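Side-chain contacts in pentacotripeptide-repeat region of PRORP domain-containing protein (Brachypodium distachyon, PDB 4ME2), which probably binds RNA in a sequence-specific way, as a chloroplast pentatricopeptide repeat protein built from helix-turn-helix units and linked to group II introns: residues H51-Q54 and A55-L59; A87-A90 and E91-Q95; L100-A103 and A104-A108. One frame throughout, in Å; residues are numbered along the deposited sequence.

Interaction 1 of 3, residues H51-Q54 and A55-L59; sequences HAVQ and ALKRL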
ATOM      1  N   HIS A  51     -17.741  -2.683  18.857  1.00 25.78           N
ATOM      2  CA  HIS A  51     -19.029  -2.842  18.190  1.00 26.17           C
ATOM      3  C   HIS A  51     -18.879  -2.827  16.693  1.00 25.10           C
ATOM      4  O   HIS A  51     -19.493  -3.638  15.999  1.00 24.96           O
ATOM      5  CB  HIS A  51     -20.030  -1.780  18.646  1.00 29.06           C
ATOM      6  CG  HIS A  51     -20.669  -2.075  19.984  1.00 31.71           C
ATOM      7  ND1 HIS A  51     -21.178  -1.109  20.774  1.00 33.42           N
ATOM      8  CD2 HIS A  51     -20.864  -3.280  20.660  1.00 33.27           C
ATOM      9  CE1 HIS A  51     -21.678  -1.664  21.895  1.00 33.34           C
ATOM     10  NE2 HIS A  51     -21.484  -2.993  21.825  1.00 34.07           N
ATOM     11  N   ALA A  52     -18.046  -1.916  16.185  1.00 23.78           N
ATOM     12  CA  ALA A  52     -17.836  -1.782  14.746  1.00 23.25           C
ATOM     13  C   ALA A  52     -17.138  -3.003  14.146  1.00 22.70           C
ATOM     14  O   ALA A  52     -17.487  -3.444  13.047  1.00 23.08           O
ATOM     15  CB  ALA A  52     -17.062  -0.510  14.434  1.00 22.84           C
ATOM     16  N   VAL A  53     -16.163  -3.547  14.867  1.00 23.27           N
ATOM     17  CA  VAL A  53     -15.479  -4.763  14.425  1.00 22.96           C
ATOM     18  C   VAL A  53     -16.479  -5.911  14.359  1.00 23.76           C
ATOM     19  O   VAL A  53     -16.514  -6.668  13.386  1.00 22.94           O
ATOM     20  CB  VAL A  53     -14.305  -5.138  15.357  1.00 23.03           C
ATOM     21  CG1 VAL A  53     -13.789  -6.544  15.059  1.00 22.81           C
ATOM     22  CG2 VAL A  53     -13.177  -4.124  15.225  1.00 22.48           C
ATOM     23  N   GLN A  54     -17.311  -6.038  15.387  1.00 24.24           N
ATOM     24  CA  GLN A  54     -18.273  -7.135  15.386  1.00 25.25           C
ATOM     25  C   GLN A  54     -19.299  -7.007  14.264  1.00 24.64           C
ATOM     26  O   GLN A  54     -19.640  -7.999  13.617  1.00 24.18           O
ATOM     27  CB  GLN A  54     -18.906  -7.324  16.765  1.00 27.13           C
ATOM     28  CG  GLN A  54     -17.924  -7.919  17.771  1.00 28.98           C
ATOM     29  CD  GLN A  54     -17.265  -9.200  17.269  1.00 31.17           C
ATOM     30  OE1 GLN A  54     -17.924 -10.224  17.096  1.00 33.98           O
ATOM     31  NE2 GLN A  54     -15.956  -9.143  17.032  1.00 31.10           N
ATOM     32  N   ALA A  55     -19.764  -5.784  14.019  1.00 23.77           N
ATOM     33  CA  ALA A  55     -20.706  -5.520  12.933  1.00 24.27           C
ATOM     34  C   ALA A  55     -20.109  -5.857  11.568  1.00 23.58           C
ATOM     35  O   ALA A  55     -20.774  -6.472  10.736  1.00 24.32           O
ATOM     36  CB  ALA A  55     -21.180  -4.073  12.970  1.00 24.50           C
ATOM     37  N   LEU A  56     -18.861  -5.458  11.333  1.00 22.41           N
ATOM     38  CA  LEU A  56     -18.229  -5.728  10.046  1.00 21.77           C
ATOM     39  C   LEU A  56     -18.100  -7.233   9.807  1.00 21.76           C
ATOM     40  O   LEU A  56     -18.339  -7.712   8.701  1.00 21.95           O
ATOM     41  CB  LEU A  56     -16.866  -5.035   9.936  1.00 21.37           C
ATOM     42  CG  LEU A  56     -16.131  -5.212   8.603  1.00 21.11           C
ATOM     43  CD1 LEU A  56     -17.037  -4.897   7.426  1.00 21.27           C
ATOM     44  CD2 LEU A  56     -14.872  -4.358   8.552  1.00 20.90           C
ATOM     45  N   LYS A  57     -17.724  -7.967  10.849  1.00 22.07           N
ATOM     46  CA  LYS A  57     -17.649  -9.427  10.771  1.00 22.57           C
ATOM     47  C   LYS A  57     -19.036 -10.035  10.502  1.00 23.23           C
ATOM     48  O   LYS A  57     -19.194 -10.872   9.613  1.00 23.07           O
ATOM     49  CB  LYS A  57     -16.991  -9.996  12.038  1.00 22.78           C
ATOM     50  CG  LYS A  57     -15.493  -9.710  12.120  1.00 23.41           C
ATOM     51  CD  LYS A  57     -14.923  -9.819  13.532  1.00 24.89           C
ATOM     52  CE  LYS A  57     -15.044 -11.220  14.105  1.00 26.25           C
ATOM     53  NZ  LYS A  57     -14.482 -11.301  15.483  1.00 27.37           N
ATOM     54  N   ARG A  58     -20.042  -9.578  11.244  1.00 24.04           N
ATOM     55  CA  ARG A  58     -21.416 -10.045  11.077  1.00 25.17           C
ATOM     56  C   ARG A  58     -21.935  -9.802   9.658  1.00 24.74           C
ATOM     57  O   ARG A  58     -22.536 -10.687   9.048  1.00 24.91           O
ATOM     58  CB  ARG A  58     -22.317  -9.354  12.103  1.00 27.12           C
ATOM     59  CG  ARG A  58     -23.774  -9.785  12.084  1.00 29.65           C
ATOM     60  CD  ARG A  58     -24.601  -8.962  13.067  1.00 31.73           C
ATOM     61  NE  ARG A  58     -24.816  -7.585  12.612  1.00 34.29           N
ATOM     62  CZ  ARG A  58     -24.427  -6.491  13.266  1.00 34.99           C
ATOM     63  NH1 ARG A  58     -23.802  -6.579  14.436  1.00 36.16           N
ATOM     64  NH2 ARG A  58     -24.679  -5.294  12.753  1.00 35.62           N
ATOM     65  N   LEU A  59     -21.688  -8.602   9.137  1.00 23.69           N
ATOM     66  CA  LEU A  59     -22.159  -8.213   7.806  1.00 23.66           C
ATOM     67  C   LEU A  59     -21.516  -9.009   6.675  1.00 22.95           C
ATOM     68  O   LEU A  59     -22.058  -9.078   5.570  1.00 24.95           O
ATOM     69  CB  LEU A  59     -21.934  -6.715   7.568  1.00 23.18           C
ATOM     70  CG  LEU A  59     -22.807  -5.760   8.389  1.00 23.81           C
ATOM     71  CD1 LEU A  59     -22.298  -4.329   8.277  1.00 23.78           C
ATOM     72  CD2 LEU A  59     -24.262  -5.861   7.958  1.00 24.33           C
TER
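Val53 and Lys57 meet because their first torsions turn both side chains along the same flank of the helix. In Val53, CG1 stands opposite the backbone N (chi1 168°). In Lys57, CG lies opposite the carbonyl carbon (chi1 -71°), and a nearly extended chi2 carries CD back beside the preceding turn; the bend at chi3 then swings CE outward. The two side chains run side by side and point the same way. Lys57 CD comes to rest 3.8 Å from Val53 CG1. The methylenes also lie over the backbone, with Lys57 CG 3.4 Å from Val53 O. That same oxygen accepts the bond from Lys57 N at 3.1 Å, so one carbonyl is held by the amide and overlaid by the aliphatic chain. Arg58 N bonds to Gln54 O in the same i to i+4 pattern, at 2.9 Å. These turns belong to helix 47-59, the first helix of a helix-turn-helix array of the pentatricopeptide repeat kind. Its inner face carries Val53 and Leu56, which pack on Leu92 of helix 82-94. Ala52 and Ala55 face helix 66-77. Gln54 lies on the exposed side and runs alongside Lys57. The Lys57 side chain also touches His97 and, through CG, Leu100, so its stem bridges its own helix and the start of helix 98-109. An alanine in place of Lys57 would remove the long methylene chain, which would probably leave Val53 CG1 and Leu100 without their aliphatic neighbour and open a gap beside His97. Beyond this turn, Leu56 O accepts a hydrogen bond from the hydroxyl of Thr60.

Interaction 2 of 3, residues A87-A90 and E91-Q95; sequences AAMA and ELQRQ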
ATOM      1  N   ALA A  87      -8.341   1.983  15.449  1.00 20.72           N
ATOM      2  CA  ALA A  87      -8.315   0.896  16.437  1.00 21.00           C
ATOM      3  C   ALA A  87      -9.062  -0.321  15.904  1.00 20.59           C
ATOM      4  O   ALA A  87      -8.610  -1.452  16.087  1.00 21.47           O
ATOM      5  CB  ALA A  87      -8.896   1.342  17.773  1.00 22.37           C
ATOM      6  N   ALA A  88     -10.195  -0.081  15.244  1.00 20.05           N
ATOM      7  CA  ALA A  88     -10.974  -1.158  14.621  1.00 19.70           C
ATOM      8  C   ALA A  88     -10.164  -1.838  13.521  1.00 20.10           C
ATOM      9  O   ALA A  88     -10.126  -3.069  13.430  1.00 19.78           O
ATOM     10  CB  ALA A  88     -12.288  -0.629  14.066  1.00 19.41           C
ATOM     11  N   MET A  89      -9.515  -1.031  12.682  1.00 19.66           N
ATOM     12  CA  MET A  89      -8.634  -1.562  11.646  1.00 19.99           C
ATOM     13  C   MET A  89      -7.549  -2.456  12.240  1.00 21.01           C
ATOM     14  O   MET A  89      -7.330  -3.573  11.771  1.00 21.38           O
ATOM     15  CB  MET A  89      -7.990  -0.419  10.855  1.00 20.04           C
ATOM     16  CG  MET A  89      -7.116  -0.884   9.708  1.00 20.39           C
ATOM     17  SD  MET A  89      -6.289   0.505   8.919  1.00 21.57           S
ATOM     18  CE  MET A  89      -5.186   1.015  10.231  1.00 22.70           C
ATOM     19  N   ALA A  90      -6.883  -1.962  13.279  1.00 20.92           N
ATOM     20  CA  ALA A  90      -5.763  -2.681  13.878  1.00 22.01           C
ATOM     21  C   ALA A  90      -6.225  -3.973  14.538  1.00 22.14           C
ATOM     22  O   ALA A  90      -5.511  -4.969  14.512  1.00 23.34           O
ATOM     23  CB  ALA A  90      -5.030  -1.798  14.879  1.00 23.25           C
ATOM     24  N   GLU A  91      -7.411  -3.954  15.131  1.00 22.23           N
ATOM     25  CA  GLU A  91      -7.947  -5.165  15.745  1.00 22.61           C
ATOM     26  C   GLU A  91      -8.323  -6.214  14.700  1.00 21.76           C
ATOM     27  O   GLU A  91      -8.118  -7.412  14.910  1.00 22.21           O
ATOM     28  CB  GLU A  91      -9.138  -4.845  16.636  1.00 23.02           C
ATOM     29  CG  GLU A  91      -9.794  -6.069  17.273  1.00 24.49           C
ATOM     30  CD  GLU A  91      -8.888  -6.828  18.241  1.00 25.69           C
ATOM     31  OE1 GLU A  91      -7.766  -6.366  18.546  1.00 26.81           O
ATOM     32  OE2 GLU A  91      -9.309  -7.905  18.715  1.00 27.00           O
ATOM     33  N   LEU A  92      -8.870  -5.773  13.574  1.00 20.98           N
ATOM     34  CA  LEU A  92      -9.140  -6.701  12.478  1.00 20.83           C
ATOM     35  C   LEU A  92      -7.837  -7.318  11.950  1.00 21.90           C
ATOM     36  O   LEU A  92      -7.792  -8.512  11.650  1.00 22.48           O
ATOM     37  CB  LEU A  92      -9.928  -6.016  11.360  1.00 19.91           C
ATOM     38  CG  LEU A  92     -11.379  -5.657  11.680  1.00 19.44           C
ATOM     39  CD1 LEU A  92     -11.836  -4.544  10.752  1.00 19.07           C
ATOM     40  CD2 LEU A  92     -12.318  -6.858  11.596  1.00 19.67           C
ATOM     41  N   GLN A  93      -6.786  -6.502  11.849  1.00 21.95           N
ATOM     42  CA  GLN A  93      -5.449  -6.977  11.484  1.00 23.70           C
ATOM     43  C   GLN A  93      -4.972  -8.049  12.463  1.00 24.32           C
ATOM     44  O   GLN A  93      -4.500  -9.108  12.047  1.00 25.19           O
ATOM     45  CB  GLN A  93      -4.434  -5.826  11.475  1.00 24.03           C
ATOM     46  CG  GLN A  93      -4.534  -4.844  10.317  1.00 24.74           C
ATOM     47  CD  GLN A  93      -3.547  -3.691  10.453  1.00 25.21           C
ATOM     48  OE1 GLN A  93      -3.883  -2.638  10.996  1.00 26.08           O
ATOM     49  NE2 GLN A  93      -2.317  -3.895   9.980  1.00 24.65           N
ATOM     50  N   ARG A  94      -5.112  -7.770  13.760  1.00 25.25           N
ATOM     51  CA  ARG A  94      -4.622  -8.666  14.815  1.00 26.43           C
ATOM     52  C   ARG A  94      -5.337 -10.014  14.793  1.00 26.42           C
ATOM     53  O   ARG A  94      -4.711 -11.062  14.988  1.00 27.55           O
ATOM     54  CB  ARG A  94      -4.770  -8.019  16.198  1.00 27.79           C
ATOM     55  CG  ARG A  94      -4.029  -8.753  17.310  1.00 29.90           C
ATOM     56  CD  ARG A  94      -4.489  -8.298  18.689  1.00 30.97           C
ATOM     57  NE  ARG A  94      -5.896  -8.609  18.921  1.00 32.10           N
ATOM     58  CZ  ARG A  94      -6.355  -9.808  19.270  1.00 32.92           C
ATOM     59  NH1 ARG A  94      -5.518 -10.826  19.436  1.00 34.41           N
ATOM     60  NH2 ARG A  94      -7.655  -9.992  19.452  1.00 32.42           N
ATOM     61  N   GLN A  95      -6.642  -9.977  14.544  1.00 25.21           N
ATOM     62  CA  GLN A  95      -7.456 -11.190  14.452  1.00 24.86           C
ATOM     63  C   GLN A  95      -7.187 -11.982  13.171  1.00 25.16           C
ATOM     64  O   GLN A  95      -7.643 -13.117  13.034  1.00 26.05           O
ATOM     65  CB  GLN A  95      -8.944 -10.849  14.575  1.00 24.46           C
ATOM     66  CG  GLN A  95      -9.336 -10.314  15.945  1.00 24.40           C
ATOM     67  CD  GLN A  95     -10.813 -10.008  16.077  1.00 24.92           C
ATOM     68  OE1 GLN A  95     -11.222  -9.286  16.987  1.00 26.59           O
ATOM     69  NE2 GLN A  95     -11.624 -10.556  15.184  1.00 24.35           N
TER
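Met89 O and Gln93 N are joined by a 3.0 Å hydrogen bond, one of four successive i to i+4 bonds that tie 87-90 to 91-95. Ala87, Ala88 and Ala90 supply the other acceptors, for Glu91, Leu92 and Arg94 in turn. The side chains of Met89 and Gln93 follow this backbone bond and lie side by side. Gln93 CG sits 3.4 Å from Met89 O. The amide end of Gln93 reaches back over the earlier turn, where OE1 comes 3.9 Å from Met89 CG and 3.4 Å from Ala90 CA. Met89 CG is turned opposite its own backbone N (chi1 -177°), which sends the chain toward helix 98-109 and Phe124. Leu92 packs over the previous turn too, with CG 3.4 Å from Ala88 O, on the side facing helix 47-59. On another side of the helix, Arg94 grips Glu91 side-on. Arg94 NE donates to Glu91 OE1 at 2.9 Å, almost straight at 176°. Arg94 NH2 donates to Glu91 OE2 at 2.8 Å and makes the salt bridge. Both oxygens are met on their syn sides. They lie in or close to the guanidinium plane, while the nitrogens stand somewhat out of the carboxylate plane. Two bonds to two oxygens fix the rotation of both charged groups near the end of the helix. The arrangement is that of an amphipathic repeat helix: Ala88, Met89 and Leu92 are buried between neighbouring helices, and an i to i+3 ion pair lies on a more open side, within a helix-turn-helix repeat array.

Interaction 3 of 3, residues L100-A103 and A104-A108; sequences LALA and ALHVA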
ATOM      1  N   LEU A 100     -11.012  -7.710   5.675  1.00 17.54           N
ATOM      2  CA  LEU A 100     -11.825  -6.752   6.427  1.00 17.63           C
ATOM      3  C   LEU A 100     -10.978  -5.582   6.898  1.00 17.57           C
ATOM      4  O   LEU A 100     -11.446  -4.448   6.902  1.00 17.73           O
ATOM      5  CB  LEU A 100     -12.494  -7.403   7.638  1.00 17.88           C
ATOM      6  CG  LEU A 100     -13.476  -8.539   7.343  1.00 18.03           C
ATOM      7  CD1 LEU A 100     -14.200  -8.942   8.619  1.00 18.66           C
ATOM      8  CD2 LEU A 100     -14.473  -8.114   6.284  1.00 18.86           C
ATOM      9  N   ALA A 101      -9.741  -5.869   7.303  1.00 17.55           N
ATOM     10  CA  ALA A 101      -8.830  -4.806   7.743  1.00 17.50           C
ATOM     11  C   ALA A 101      -8.493  -3.883   6.576  1.00 17.77           C
ATOM     12  O   ALA A 101      -8.363  -2.664   6.761  1.00 17.75           O
ATOM     13  CB  ALA A 101      -7.562  -5.387   8.362  1.00 18.19           C
ATOM     14  N   LEU A 102      -8.349  -4.461   5.385  1.00 17.99           N
ATOM     15  CA  LEU A 102      -8.073  -3.686   4.170  1.00 18.15           C
ATOM     16  C   LEU A 102      -9.270  -2.801   3.846  1.00 18.15           C
ATOM     17  O   LEU A 102      -9.110  -1.637   3.483  1.00 18.03           O
ATOM     18  CB  LEU A 102      -7.798  -4.612   2.978  1.00 19.32           C
ATOM     19  CG  LEU A 102      -6.768  -4.272   1.887  1.00 21.08           C
ATOM     20  CD1 LEU A 102      -7.246  -4.736   0.515  1.00 20.80           C
ATOM     21  CD2 LEU A 102      -6.317  -2.817   1.841  1.00 20.59           C
ATOM     22  N   ALA A 103     -10.473  -3.356   3.973  1.00 17.86           N
ATOM     23  CA  ALA A 103     -11.678  -2.569   3.770  1.00 17.59           C
ATOM     24  C   ALA A 103     -11.723  -1.411   4.774  1.00 17.33           C
ATOM     25  O   ALA A 103     -12.128  -0.301   4.418  1.00 16.85           O
ATOM     26  CB  ALA A 103     -12.925  -3.441   3.862  1.00 17.72           C
ATOM     27  N   ALA A 104     -11.291  -1.660   6.013  1.00 16.60           N
ATOM     28  CA  ALA A 104     -11.229  -0.590   7.018  1.00 16.98           C
ATOM     29  C   ALA A 104     -10.232   0.488   6.598  1.00 17.14           C
ATOM     30  O   ALA A 104     -10.521   1.688   6.719  1.00 17.06           O
ATOM     31  CB  ALA A 104     -10.887  -1.137   8.396  1.00 16.98           C
ATOM     32  N   LEU A 105      -9.072   0.058   6.104  1.00 16.95           N
ATOM     33  CA  LEU A 105      -8.061   0.982   5.583  1.00 17.47           C
ATOM     34  C   LEU A 105      -8.659   1.903   4.522  1.00 17.53           C
ATOM     35  O   LEU A 105      -8.440   3.114   4.560  1.00 18.03           O
ATOM     36  CB  LEU A 105      -6.842   0.229   5.019  1.00 17.67           C
ATOM     37  CG  LEU A 105      -5.725   1.076   4.378  1.00 17.93           C
ATOM     38  CD1 LEU A 105      -5.166   2.084   5.367  1.00 18.29           C
ATOM     39  CD2 LEU A 105      -4.619   0.191   3.825  1.00 18.19           C
ATOM     40  N   HIS A 106      -9.407   1.341   3.576  1.00 17.44           N
ATOM     41  CA  HIS A 106     -10.001   2.152   2.512  1.00 18.09           C
ATOM     42  C   HIS A 106     -11.010   3.159   3.008  1.00 17.90           C
ATOM     43  O   HIS A 106     -11.128   4.254   2.438  1.00 18.57           O
ATOM     44  CB  HIS A 106     -10.573   1.278   1.409  1.00 18.38           C
ATOM     45  CG  HIS A 106      -9.521   0.669   0.518  1.00 18.55           C
ATOM     46  ND1 HIS A 106      -8.599   1.411  -0.136  1.00 18.91           N
ATOM     47  CD2 HIS A 106      -9.281  -0.654   0.169  1.00 18.58           C
ATOM     48  CE1 HIS A 106      -7.810   0.598  -0.861  1.00 19.66           C
ATOM     49  NE2 HIS A 106      -8.234  -0.667  -0.673  1.00 18.52           N
ATOM     50  N   VAL A 107     -11.737   2.820   4.073  1.00 17.62           N
ATOM     51  CA  VAL A 107     -12.597   3.799   4.732  1.00 17.66           C
ATOM     52  C   VAL A 107     -11.718   4.923   5.287  1.00 17.75           C
ATOM     53  O   VAL A 107     -12.011   6.099   5.073  1.00 18.13           O
ATOM     54  CB  VAL A 107     -13.462   3.182   5.852  1.00 17.28           C
ATOM     55  CG1 VAL A 107     -14.273   4.260   6.556  1.00 17.47           C
ATOM     56  CG2 VAL A 107     -14.407   2.119   5.293  1.00 17.53           C
ATOM     57  N   ALA A 108     -10.631   4.573   5.974  1.00 17.64           N
ATOM     58  CA  ALA A 108      -9.738   5.595   6.543  1.00 17.59           C
ATOM     59  C   ALA A 108      -9.174   6.520   5.462  1.00 18.29           C
ATOM     60  O   ALA A 108      -9.052   7.734   5.666  1.00 18.87           O
ATOM     61  CB  ALA A 108      -8.611   4.947   7.333  1.00 17.03           C
TER
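Helix 98-109, the next helix after 82-94 in this helix-turn-helix repeat array, brings Leu102 together with Leu105 and His106 across one turn. The contact is largely buried and mostly apolar. Leu102 starts out pointing away from the next turn, but its end comes back toward it. Its first two torsions are both far from the usual staggered values (chi1 and chi2 both -144°). In this pose CD2 is the atom that does the touching. It meets Leu105 CD2 at 4.0 Å, the two side chains crossing at a slant, and approaches His106 NE2 to 3.8 Å. Leu102 and the imidazole run side by side in the same direction. The ring also reaches back over the backbone, with His106 CD2 3.5 Å from Leu102 O. That carbonyl accepts the helical bond from His106 N at 3.0 Å. The other ring nitrogen, ND1, has its polar partner further along the helix, in a hydrogen bond with Arg109 NH1. This bond probably helps to set the rotation of the imidazole. Leu105 has CG opposite its backbone N (chi1 177°) and packs between Met89 of helix 82-94 and Leu120, Tyr121 and Phe124 of helix 118-126. The alanines probably allow the neighbouring helices to approach closely. Ala101 packs on Leu92 and Phe124, while Ala103 and Ala104 touch Ala73 and Leu77 of helix 66-77. Val107 also touches Ala73, and its CG2 lies 3.4 Å from Ala103 O.

Overall arrangement
The three contacts come in series from the N terminus, and none nests in or crosses another. Each stays within one helix and closes a single helical turn. Interaction 1 lies on helix 47-59, interaction 2 on helix 82-94 and interaction 3 on helix 98-109. Their centres are 10 to 13 Å apart, and all three touch. Interaction 1 meets interaction 2 where Val53 CG2 lies 3.7 Å from Ala88 O. It meets interaction 3 where Leu56 CD2 lies 3.8 Å from Leu100 O. Interactions 2 and 3 lie on consecutive helices and touch, with Gln93 CG 3.6 Å from Ala101 CB. Together they pack the N-terminal end of the helical array.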